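Local coordinates for putative acyl-CoA thioester hydrolase HI0827 (Haemophilus influenzae, PDB 1YLI), which binds coenzyme A as a hexamer and, as a broad-specificity acyl-CoA thioesterase of the hotdog fold, probably hydrolyses the thioester bond of acyl-CoA substrates, at residues 62-67 with 116-121; 70-75 with 112-117. One frame throughout, in Å; residues are numbered along the deposited sequence.

How the contacts relate
Both contacts use strand 111-123, contact 2 its first half and contact 1 its second, sharing Asp-116 and Ala-117; their centres lie about 16 Å apart. Contact 1 is sheet pairing, partly buried: backbone bonds join the strand to 58-67, an edge strand within this chain, with an aromatic and aliphatic face toward helix 35-54 and a mixed face with Ala-62 and Thr-120. Contact 2 is more buried and has no strand pairing; a loop packs on through a tyrosine ring, a lysine chain and two branched aliphatics. Asn-67 O probably hydrogen-bonds Thr-115 OG1. Both touch the same coenzyme A, contact 1 at the adenine and contact 2 along the pantetheine arm; Ala-62 and Thr-120 also touch a second one.

Contact 1. Residues 62-67 with 116-121; sequences AVESMN and DAVFTF. With COA (coenzyme A), chain E.
In the antiparallel sheet of the hotdog domain, outer strand 58-67 runs beside strand 111-123, and Ala-62 and Thr-120 form a hydrogen-bonded pair there, both touching a second coenzyme A. Thr-120 N gives a bond of 3.0 Å to Ala-62 O, and Ala-62 N returns one to Thr-120 O. The next pair, Val-63 with Phe-119, is non-hydrogen-bonded, and the two side chains lie side by side. Val-63 CG1 sits 3.4 Å from the centroid of the Phe-119 ring, over its face, as a CH-pi contact. With CG1 anti to the backbone N (chi1 -157°), the valine puts this methyl over the ring. A branched residue and a flat one suit this face, which in the hotdog fold wraps the long central helix: Phe-119 also touches Met-42 of helix 35-54.

Beyond Val-63 the pairing is interrupted, and Glu-64 takes over with its carboxylate. Glu-64 N still bonds Val-118 O, but the acceptor for Val-118 N is Glu-64 OE2 at 2.7 Å, brought there by a side chain extended beyond CG; the bond is bent (139° at the hydrogen), with the donor well above the carboxylate plane. Small Ala-117 lets Met-66 close in: both CG and CE of Met-66 come within 3.8 Å of Ala-117 CB. A water accepts from Asn-67 N and donates to Asp-116 O, bridging the strands where they part. Strand 58-67 also pairs with its counterpart in a second subunit, continuing the sheet across the interface. At its end Asn-67 OD1 accepts a hydrogen bond of 2.7 Å from N6A of coenzyme A, an amide oxygen suited to an adenine amino group.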
ATOM      1  N   ALA B  62       2.046  -4.781  26.395  1.00 29.44           N
ATOM      2  CA  ALA B  62       2.348  -3.492  26.993  1.00 30.29           C
ATOM      3  C   ALA B  62       3.464  -2.822  26.235  1.00 30.85           C
ATOM      4  O   ALA B  62       4.239  -3.483  25.559  1.00 32.00           O
ATOM      5  CB  ALA B  62       2.691  -3.645  28.475  1.00 28.90           C
ATOM      6  N   VAL B  63       3.520  -1.494  26.322  1.00 32.07           N
ATOM      7  CA  VAL B  63       4.671  -0.726  25.842  1.00 31.97           C
ATOM      8  C   VAL B  63       4.885   0.357  26.866  1.00 31.31           C
ATOM      9  O   VAL B  63       3.914   0.959  27.371  1.00 29.67           O
ATOM     10  CB  VAL B  63       4.427  -0.041  24.473  1.00 32.39           C
ATOM     11  CG1 VAL B  63       5.796   0.251  23.738  1.00 33.26           C
ATOM     12  CG2 VAL B  63       3.605  -0.897  23.673  1.00 35.02           C
ATOM     13  N   GLU B  64       6.144   0.644  27.174  1.00 31.13           N
ATOM     14  CA  GLU B  64       6.390   1.696  28.169  1.00 32.35           C
ATOM     15  C   GLU B  64       6.368   3.094  27.482  1.00 30.58           C
ATOM     16  O   GLU B  64       6.222   3.193  26.245  1.00 30.02           O
ATOM     17  CB  GLU B  64       7.650   1.351  29.005  1.00 33.52           C
ATOM     18  CG  GLU B  64       8.929   1.781  28.342  1.00 38.16           C
ATOM     19  CD  GLU B  64      10.207   1.187  28.989  1.00 37.13           C
ATOM     20  OE1 GLU B  64      10.241   0.798  30.198  1.00 35.86           O
ATOM     21  OE2 GLU B  64      11.188   1.101  28.200  1.00 42.84           O
ATOM     22  N   SER B  65       6.456   4.178  28.241  1.00 29.34           N
ATOM     23  CA  SER B  65       6.419   5.513  27.645  1.00 29.23           C
ATOM     24  C   SER B  65       7.648   5.726  26.737  1.00 29.51           C
ATOM     25  O   SER B  65       8.674   5.050  26.930  1.00 29.65           O
ATOM     26  CB  SER B  65       6.413   6.553  28.753  1.00 27.70           C
ATOM     27  OG  SER B  65       7.560   6.379  29.530  1.00 31.39           O
ATOM     28  N   MET B  66       7.567   6.687  25.814  1.00 29.78           N
ATOM     29  CA  MET B  66       8.568   6.932  24.784  1.00 32.05           C
ATOM     30  C   MET B  66       8.663   8.424  24.526  1.00 31.71           C
ATOM     31  O   MET B  66       7.630   9.057  24.515  1.00 31.22           O
ATOM     32  CB  MET B  66       7.966   6.364  23.485  1.00 33.35           C
ATOM     33  CG  MET B  66       8.813   5.532  22.773  1.00 38.50           C
ATOM     34  SD  MET B  66       7.824   4.895  21.419  1.00 35.07           S
ATOM     35  CE  MET B  66       6.780   3.690  22.255  1.00 31.62           C
ATOM     36  N   ASN B  67       9.846   8.981  24.217  1.00 32.36           N
ATOM     37  CA  ASN B  67       9.975  10.389  23.698  1.00 32.53           C
ATOM     38  C   ASN B  67      10.622  10.269  22.329  1.00 32.24           C
ATOM     39  O   ASN B  67      11.384   9.334  22.096  1.00 33.48           O
ATOM     40  CB  ASN B  67      10.914  11.289  24.532  1.00 31.47           C
ATOM     41  CG  ASN B  67      10.425  11.535  25.947  1.00 37.25           C
ATOM     42  OD1 ASN B  67       9.350  12.110  26.158  1.00 37.72           O
ATOM     43  ND2 ASN B  67      11.246  11.164  26.938  1.00 35.68           N
ATOM     44  N   ASP B 116      13.655   4.996  22.140  1.00 32.26           N
ATOM     45  CA  ASP B 116      13.695   3.584  22.553  1.00 33.78           C
ATOM     46  C   ASP B 116      12.547   3.297  23.513  1.00 33.99           C
ATOM     47  O   ASP B 116      11.990   4.230  24.128  1.00 33.91           O
ATOM     48  CB  ASP B 116      15.061   3.166  23.184  1.00 33.69           C
ATOM     49  CG  ASP B 116      15.465   4.001  24.412  1.00 35.07           C
ATOM     50  OD1 ASP B 116      14.764   3.963  25.435  1.00 37.43           O
ATOM     51  OD2 ASP B 116      16.535   4.645  24.400  1.00 35.38           O
ATOM     52  N   ALA B 117      12.211   2.020  23.665  1.00 33.56           N
ATOM     53  CA  ALA B 117      11.160   1.648  24.615  1.00 33.33           C
ATOM     54  C   ALA B 117      11.129   0.154  24.777  1.00 32.37           C
ATOM     55  O   ALA B 117      11.448  -0.604  23.864  1.00 32.08           O
ATOM     56  CB  ALA B 117       9.758   2.161  24.131  1.00 32.79           C
ATOM     57  N   VAL B 118      10.694  -0.259  25.943  1.00 32.47           N
ATOM     58  CA  VAL B 118      10.523  -1.674  26.233  1.00 33.15           C
ATOM     59  C   VAL B 118       9.117  -2.118  25.883  1.00 32.80           C
ATOM     60  O   VAL B 118       8.106  -1.576  26.396  1.00 32.31           O
ATOM     61  CB  VAL B 118      10.850  -1.972  27.715  1.00 33.70           C
ATOM     62  CG1 VAL B 118      10.587  -3.440  28.072  1.00 34.96           C
ATOM     63  CG2 VAL B 118      12.327  -1.661  27.972  1.00 33.96           C
ATOM     64  N   PHE B 119       9.074  -3.158  25.065  1.00 32.44           N
ATOM     65  CA  PHE B 119       7.842  -3.825  24.731  1.00 33.01           C
ATOM     66  C   PHE B 119       7.707  -5.102  25.539  1.00 32.85           C
ATOM     67  O   PHE B 119       8.685  -5.847  25.683  1.00 31.89           O
ATOM     68  CB  PHE B 119       7.832  -4.164  23.234  1.00 34.04           C
ATOM     69  CG  PHE B 119       7.568  -2.978  22.348  1.00 35.44           C
ATOM     70  CD1 PHE B 119       8.565  -2.034  22.110  1.00 38.57           C
ATOM     71  CD2 PHE B 119       6.338  -2.799  21.764  1.00 33.77           C
ATOM     72  CE1 PHE B 119       8.318  -0.915  21.309  1.00 39.94           C
ATOM     73  CE2 PHE B 119       6.099  -1.709  20.962  1.00 34.06           C
ATOM     74  CZ  PHE B 119       7.100  -0.757  20.733  1.00 35.98           C
ATOM     75  N   THR B 120       6.496  -5.357  26.052  1.00 31.25           N
ATOM     76  CA  THR B 120       6.189  -6.638  26.663  1.00 30.91           C
ATOM     77  C   THR B 120       5.313  -7.475  25.750  1.00 31.87           C
ATOM     78  O   THR B 120       4.196  -7.057  25.387  1.00 31.33           O
ATOM     79  CB  THR B 120       5.503  -6.486  28.008  1.00 30.77           C
ATOM     80  OG1 THR B 120       6.308  -5.621  28.805  1.00 29.72           O
ATOM     81  CG2 THR B 120       5.413  -7.854  28.709  1.00 30.42           C
ATOM     82  N   PHE B 121       5.838  -8.640  25.370  1.00 31.33           N
ATOM     83  CA  PHE B 121       5.121  -9.573  24.524  1.00 31.34           C
ATOM     84  C   PHE B 121       4.765 -10.804  25.340  1.00 32.16           C
ATOM     85  O   PHE B 121       5.417 -11.109  26.350  1.00 32.24           O
ATOM     86  CB  PHE B 121       5.976 -10.031  23.353  1.00 30.80           C
ATOM     87  CG  PHE B 121       6.456  -8.926  22.462  1.00 33.47           C
ATOM     88  CD1 PHE B 121       5.658  -8.465  21.414  1.00 33.45           C
ATOM     89  CD2 PHE B 121       7.729  -8.379  22.623  1.00 31.32           C
ATOM     90  CE1 PHE B 121       6.112  -7.470  20.577  1.00 34.71           C
ATOM     91  CE2 PHE B 121       8.195  -7.373  21.772  1.00 34.07           C
ATOM     92  CZ  PHE B 121       7.372  -6.911  20.758  1.00 34.08           C
TER
HETATM   93  N1A COA E 157       7.461  15.376  26.819  1.00 34.74           N
HETATM   94  C2A COA E 157       6.444  16.298  26.878  1.00 33.66           C
HETATM   95  N3A COA E 157       6.654  17.567  26.427  1.00 34.79           N
HETATM   96  C4A COA E 157       7.858  17.881  25.902  1.00 32.90           C
HETATM   97  C5A COA E 157       8.890  16.962  25.850  1.00 31.24           C
HETATM   98  C6A COA E 157       8.680  15.679  26.304  1.00 32.99           C
HETATM   99  N6A COA E 157       9.658  14.789  26.387  1.00 31.25           N
HETATM  100  N7A COA E 157       9.969  17.558  25.327  1.00 32.00           N
HETATM  101  C8A COA E 157       9.627  18.835  25.029  1.00 34.26           C
HETATM  102  N9A COA E 157       8.324  19.047  25.394  1.00 34.31           N
HETATM  103  C1B COA E 157       7.540  20.287  25.242  1.00 34.89           C
HETATM  104  C2B COA E 157       8.195  21.492  25.896  1.00 36.27           C
HETATM  105  O2B COA E 157       8.019  21.562  27.293  1.00 37.58           O
HETATM  106  C3B COA E 157       7.497  22.606  25.141  1.00 34.59           C
HETATM  107  O3B COA E 157       6.176  22.759  25.618  1.00 32.95           O
HETATM  108  P3B COA E 157       5.358  24.139  25.564  1.00 31.08           P
HETATM  109  O7A COA E 157       5.833  24.924  26.777  1.00 31.34           O
HETATM  110  O8A COA E 157       3.885  23.921  25.661  1.00 30.20           O
HETATM  111  O9A COA E 157       5.728  24.962  24.357  1.00 31.48           O
HETATM  112  C4B COA E 157       7.382  22.024  23.739  1.00 36.05           C
HETATM  113  O4B COA E 157       7.502  20.635  23.891  1.00 33.71           O
HETATM  114  C5B COA E 157       8.457  22.571  22.803  1.00 34.20           C
HETATM  115  O5B COA E 157       9.706  22.463  23.460  1.00 37.07           O
HETATM  116  P1A COA E 157      10.937  23.270  22.859  1.00 34.59           P
HETATM  117  O1A COA E 157      11.960  23.505  23.944  1.00 32.73           O
HETATM  118  O2A COA E 157      10.456  24.531  22.183  1.00 35.46           O
HETATM  119  O3A COA E 157      11.490  22.401  21.614  1.00 33.93           O
HETATM  120  P2A COA E 157      12.556  21.239  21.789  1.00 36.09           P
HETATM  121  O4A COA E 157      12.291  20.751  23.198  1.00 35.14           O
HETATM  122  O5A COA E 157      13.979  21.707  21.576  1.00 30.11           O
HETATM  123  O6A COA E 157      12.081  20.209  20.651  1.00 34.41           O
HETATM  124  CBP COA E 157      10.605  18.985  19.261  1.00 34.58           C
HETATM  125  CCP COA E 157      10.755  19.710  20.587  1.00 34.97           C
HETATM  126  CDP COA E 157       9.298  18.170  19.323  1.00 32.63           C
HETATM  127  CEP COA E 157      10.541  20.090  18.211  1.00 34.87           C
HETATM  128  CAP COA E 157      11.815  18.045  19.037  1.00 32.94           C
HETATM  129  OAP COA E 157      11.929  17.269  20.207  1.00 28.78           O
HETATM  130  C9P COA E 157      11.593  17.142  17.842  1.00 33.22           C
HETATM  131  O9P COA E 157      11.624  17.703  16.546  1.00 34.39           O
HETATM  132  N8P COA E 157      11.336  15.847  18.064  1.00 30.59           N
HETATM  133  C7P COA E 157      10.943  14.908  17.011  1.00 31.16           C
HETATM  134  C6P COA E 157       9.464  15.050  16.694  1.00 30.91           C
HETATM  135  C5P COA E 157       9.063  14.127  15.573  1.00 32.87           C
HETATM  136  O5P COA E 157       9.406  14.390  14.410  1.00 31.94           O
HETATM  137  N4P COA E 157       8.294  13.092  15.929  1.00 32.88           N
HETATM  138  C3P COA E 157       7.718  12.173  14.969  1.00 32.53           C
HETATM  139  C2P COA E 157       8.228  10.762  15.188  1.00 36.48           C
HETATM  140  S1P COA E 157       9.994  10.665  14.860  1.00 36.95           S
HETATM  141  O   HOH W   1      12.239   7.266  24.849  1.00 32.55           O

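Contact 2. Residues 70-75 with 112-117; sequences KPISVG and YCVTDA. With COA (coenzyme A), chain E.
Lys-70 lays its side chain along the ring of Tyr-112, fastening the loop after strand 58-67 to strand 111-123 of the hotdog sheet beside the coenzyme A pocket. Lys-70 CB touches Tyr-112 CE2 at 3.6 Å. CG carries the chain onward, and Lys-70 CD comes to 3.9 Å from Tyr-112 CD2. A turn about the CG-CD bond (chi3 71°) brings Lys-70 CE over the centre of the Tyr-112 ring, 4.0 Å from the centroid and nearly on its normal. NZ stays over the same face as a cation-pi partner, while its salt bridge goes to Glu-110, just before the strand. Lysine suits this place because its methylenes cover the aromatic face while its ammonium reaches the acid.

The far end of the ring is fixed as well: Tyr-112 OH donates to the backbone carbonyl of Pro-71, 2.6 Å from Pro-71 O and in the plane of the carbonyl, so the phenol spans from the strand to the loop. Pro-71 CA lies 3.3 Å from O5P of the coenzyme A. Deeper in, Ile-72 and Val-114 cross at about a right angle, with both CG1 and CD1 of Ile-72 against Val-114 CG2; these branched chains bring methyls, Ile-72 CD1 and Val-114 CG1, up to the ligand's thiol. Of the two, Val-114 CG1 lies 3.9 Å from S1P of the coenzyme A.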
ATOM      1  N   LYS B  70      14.242  13.603  17.756  1.00 34.82           N
ATOM      2  CA  LYS B  70      14.632  14.211  16.495  1.00 35.77           C
ATOM      3  C   LYS B  70      13.741  13.658  15.382  1.00 34.09           C
ATOM      4  O   LYS B  70      13.357  12.494  15.444  1.00 32.52           O
ATOM      5  CB  LYS B  70      16.116  13.909  16.188  1.00 36.35           C
ATOM      6  CG  LYS B  70      17.116  14.824  16.936  1.00 39.08           C
ATOM      7  CD  LYS B  70      18.595  14.508  16.596  1.00 39.50           C
ATOM      8  CE  LYS B  70      18.972  14.949  15.128  1.00 45.41           C
ATOM      9  NZ  LYS B  70      20.473  15.155  14.871  1.00 42.72           N
ATOM     10  N   PRO B  71      13.394  14.504  14.383  1.00 33.66           N
ATOM     11  CA  PRO B  71      12.532  14.060  13.284  1.00 33.97           C
ATOM     12  C   PRO B  71      13.250  13.118  12.309  1.00 34.79           C
ATOM     13  O   PRO B  71      14.476  13.005  12.359  1.00 35.48           O
ATOM     14  CB  PRO B  71      12.152  15.366  12.597  1.00 33.61           C
ATOM     15  CG  PRO B  71      13.260  16.337  12.958  1.00 34.89           C
ATOM     16  CD  PRO B  71      13.755  15.935  14.269  1.00 33.26           C
ATOM     17  N   ILE B  72      12.489  12.421  11.464  1.00 33.74           N
ATOM     18  CA  ILE B  72      13.064  11.569  10.432  1.00 33.74           C
ATOM     19  C   ILE B  72      12.496  12.090   9.110  1.00 33.56           C
ATOM     20  O   ILE B  72      11.313  12.497   9.073  1.00 33.05           O
ATOM     21  CB  ILE B  72      12.645  10.127  10.667  1.00 33.59           C
ATOM     22  CG1 ILE B  72      13.081   9.693  12.087  1.00 32.63           C
ATOM     23  CG2 ILE B  72      13.230   9.179   9.588  1.00 33.37           C
ATOM     24  CD1 ILE B  72      12.454   8.334  12.515  1.00 30.91           C
ATOM     25  N   SER B  73      13.321  12.125   8.056  1.00 33.06           N
ATOM     26  CA  SER B  73      12.857  12.468   6.713  1.00 32.55           C
ATOM     27  C   SER B  73      12.606  11.225   5.858  1.00 31.72           C
ATOM     28  O   SER B  73      13.240  10.189   6.025  1.00 30.34           O
ATOM     29  CB  SER B  73      13.913  13.286   5.979  1.00 33.58           C
ATOM     30  OG  SER B  73      14.135  14.524   6.606  1.00 37.04           O
ATOM     31  N   VAL B  74      11.663  11.331   4.935  1.00 31.75           N
ATOM     32  CA  VAL B  74      11.571  10.363   3.802  1.00 30.48           C
ATOM     33  C   VAL B  74      12.925  10.156   3.099  1.00 29.66           C
ATOM     34  O   VAL B  74      13.611  11.106   2.709  1.00 27.68           O
ATOM     35  CB  VAL B  74      10.464  10.805   2.810  1.00 30.81           C
ATOM     36  CG1 VAL B  74      10.458   9.998   1.531  1.00 29.73           C
ATOM     37  CG2 VAL B  74       9.090  10.658   3.525  1.00 33.21           C
ATOM     38  N   GLY B  75      13.290   8.886   2.951  1.00 30.61           N
ATOM     39  CA  GLY B  75      14.542   8.480   2.339  1.00 29.46           C
ATOM     40  C   GLY B  75      15.573   8.075   3.373  1.00 30.59           C
ATOM     41  O   GLY B  75      16.558   7.442   3.017  1.00 29.42           O
ATOM     42  N   TYR B 112      21.837   8.822  14.532  1.00 30.65           N
ATOM     43  CA  TYR B 112      21.301   9.277  15.803  1.00 31.26           C
ATOM     44  C   TYR B 112      20.216   8.359  16.290  1.00 30.73           C
ATOM     45  O   TYR B 112      19.651   7.586  15.517  1.00 30.35           O
ATOM     46  CB  TYR B 112      20.778  10.722  15.715  1.00 32.96           C
ATOM     47  CG  TYR B 112      19.693  10.974  14.694  1.00 31.89           C
ATOM     48  CD1 TYR B 112      20.012  11.230  13.370  1.00 33.12           C
ATOM     49  CD2 TYR B 112      18.353  10.966  15.062  1.00 35.27           C
ATOM     50  CE1 TYR B 112      19.025  11.476  12.417  1.00 35.30           C
ATOM     51  CE2 TYR B 112      17.341  11.228  14.120  1.00 34.58           C
ATOM     52  CZ  TYR B 112      17.688  11.486  12.800  1.00 36.55           C
ATOM     53  OH  TYR B 112      16.695  11.738  11.827  1.00 38.28           O
ATOM     54  N   CYS B 113      19.962   8.396  17.591  1.00 31.52           N
ATOM     55  CA  CYS B 113      18.911   7.579  18.163  1.00 31.38           C
ATOM     56  C   CYS B 113      17.660   8.443  18.366  1.00 32.31           C
ATOM     57  O   CYS B 113      17.703   9.413  19.097  1.00 32.95           O
ATOM     58  CB  CYS B 113      19.392   6.983  19.481  1.00 31.41           C
ATOM     59  SG  CYS B 113      18.147   5.914  20.222  1.00 32.85           S
ATOM     60  N   VAL B 114      16.569   8.092  17.694  1.00 31.85           N
ATOM     61  CA  VAL B 114      15.282   8.785  17.737  1.00 32.92           C
ATOM     62  C   VAL B 114      14.515   8.495  19.012  1.00 33.50           C
ATOM     63  O   VAL B 114      14.031   9.418  19.689  1.00 32.24           O
ATOM     64  CB  VAL B 114      14.425   8.352  16.530  1.00 33.24           C
ATOM     65  CG1 VAL B 114      12.999   8.860  16.613  1.00 34.53           C
ATOM     66  CG2 VAL B 114      15.075   8.912  15.316  1.00 36.32           C
ATOM     67  N   THR B 115      14.426   7.205  19.338  1.00 33.28           N
ATOM     68  CA  THR B 115      13.683   6.787  20.519  1.00 32.64           C
ATOM     69  C   THR B 115      14.120   5.403  20.974  1.00 32.07           C
ATOM     70  O   THR B 115      14.873   4.736  20.284  1.00 30.94           O
ATOM     71  CB  THR B 115      12.158   6.801  20.250  1.00 31.49           C
ATOM     72  OG1 THR B 115      11.473   6.756  21.514  1.00 32.88           O
ATOM     73  CG2 THR B 115      11.693   5.658  19.331  1.00 31.66           C
ATOM     74  N   ASP B 116      13.655   4.996  22.140  1.00 32.26           N
ATOM     75  CA  ASP B 116      13.695   3.584  22.553  1.00 33.78           C
ATOM     76  C   ASP B 116      12.547   3.297  23.513  1.00 33.99           C
ATOM     77  O   ASP B 116      11.990   4.230  24.128  1.00 33.91           O
ATOM     78  CB  ASP B 116      15.061   3.166  23.184  1.00 33.69           C
ATOM     79  CG  ASP B 116      15.465   4.001  24.412  1.00 35.07           C
ATOM     80  OD1 ASP B 116      14.764   3.963  25.435  1.00 37.43           O
ATOM     81  OD2 ASP B 116      16.535   4.645  24.400  1.00 35.38           O
ATOM     82  N   ALA B 117      12.211   2.020  23.665  1.00 33.56           N
ATOM     83  CA  ALA B 117      11.160   1.648  24.615  1.00 33.33           C
ATOM     84  C   ALA B 117      11.129   0.154  24.777  1.00 32.37           C
ATOM     85  O   ALA B 117      11.448  -0.604  23.864  1.00 32.08           O
ATOM     86  CB  ALA B 117       9.758   2.161  24.131  1.00 32.79           C
TER
HETATM   87  N1A COA E 157       7.461  15.376  26.819  1.00 34.74           N
HETATM   88  C2A COA E 157       6.444  16.298  26.878  1.00 33.66           C
HETATM   89  N3A COA E 157       6.654  17.567  26.427  1.00 34.79           N
HETATM   90  C4A COA E 157       7.858  17.881  25.902  1.00 32.90           C
HETATM   91  C5A COA E 157       8.890  16.962  25.850  1.00 31.24           C
HETATM   92  C6A COA E 157       8.680  15.679  26.304  1.00 32.99           C
HETATM   93  N6A COA E 157       9.658  14.789  26.387  1.00 31.25           N
HETATM   94  N7A COA E 157       9.969  17.558  25.327  1.00 32.00           N
HETATM   95  C8A COA E 157       9.627  18.835  25.029  1.00 34.26           C
HETATM   96  N9A COA E 157       8.324  19.047  25.394  1.00 34.31           N
HETATM   97  C1B COA E 157       7.540  20.287  25.242  1.00 34.89           C
HETATM   98  C2B COA E 157       8.195  21.492  25.896  1.00 36.27           C
HETATM   99  O2B COA E 157       8.019  21.562  27.293  1.00 37.58           O
HETATM  100  C3B COA E 157       7.497  22.606  25.141  1.00 34.59           C
HETATM  101  O3B COA E 157       6.176  22.759  25.618  1.00 32.95           O
HETATM  102  P3B COA E 157       5.358  24.139  25.564  1.00 31.08           P
HETATM  103  O7A COA E 157       5.833  24.924  26.777  1.00 31.34           O
HETATM  104  O8A COA E 157       3.885  23.921  25.661  1.00 30.20           O
HETATM  105  O9A COA E 157       5.728  24.962  24.357  1.00 31.48           O
HETATM  106  C4B COA E 157       7.382  22.024  23.739  1.00 36.05           C
HETATM  107  O4B COA E 157       7.502  20.635  23.891  1.00 33.71           O
HETATM  108  C5B COA E 157       8.457  22.571  22.803  1.00 34.20           C
HETATM  109  O5B COA E 157       9.706  22.463  23.460  1.00 37.07           O
HETATM  110  P1A COA E 157      10.937  23.270  22.859  1.00 34.59           P
HETATM  111  O1A COA E 157      11.960  23.505  23.944  1.00 32.73           O
HETATM  112  O2A COA E 157      10.456  24.531  22.183  1.00 35.46           O
HETATM  113  O3A COA E 157      11.490  22.401  21.614  1.00 33.93           O
HETATM  114  P2A COA E 157      12.556  21.239  21.789  1.00 36.09           P
HETATM  115  O4A COA E 157      12.291  20.751  23.198  1.00 35.14           O
HETATM  116  O5A COA E 157      13.979  21.707  21.576  1.00 30.11           O
HETATM  117  O6A COA E 157      12.081  20.209  20.651  1.00 34.41           O
HETATM  118  CBP COA E 157      10.605  18.985  19.261  1.00 34.58           C
HETATM  119  CCP COA E 157      10.755  19.710  20.587  1.00 34.97           C
HETATM  120  CDP COA E 157       9.298  18.170  19.323  1.00 32.63           C
HETATM  121  CEP COA E 157      10.541  20.090  18.211  1.00 34.87           C
HETATM  122  CAP COA E 157      11.815  18.045  19.037  1.00 32.94           C
HETATM  123  OAP COA E 157      11.929  17.269  20.207  1.00 28.78           O
HETATM  124  C9P COA E 157      11.593  17.142  17.842  1.00 33.22           C
HETATM  125  O9P COA E 157      11.624  17.703  16.546  1.00 34.39           O
HETATM  126  N8P COA E 157      11.336  15.847  18.064  1.00 30.59           N
HETATM  127  C7P COA E 157      10.943  14.908  17.011  1.00 31.16           C
HETATM  128  C6P COA E 157       9.464  15.050  16.694  1.00 30.91           C
HETATM  129  C5P COA E 157       9.063  14.127  15.573  1.00 32.87           C
HETATM  130  O5P COA E 157       9.406  14.390  14.410  1.00 31.94           O
HETATM  131  N4P COA E 157       8.294  13.092  15.929  1.00 32.88           N
HETATM  132  C3P COA E 157       7.718  12.173  14.969  1.00 32.53           C
HETATM  133  C2P COA E 157       8.228  10.762  15.188  1.00 36.48           C
HETATM  134  S1P COA E 157       9.994  10.665  14.860  1.00 36.95           S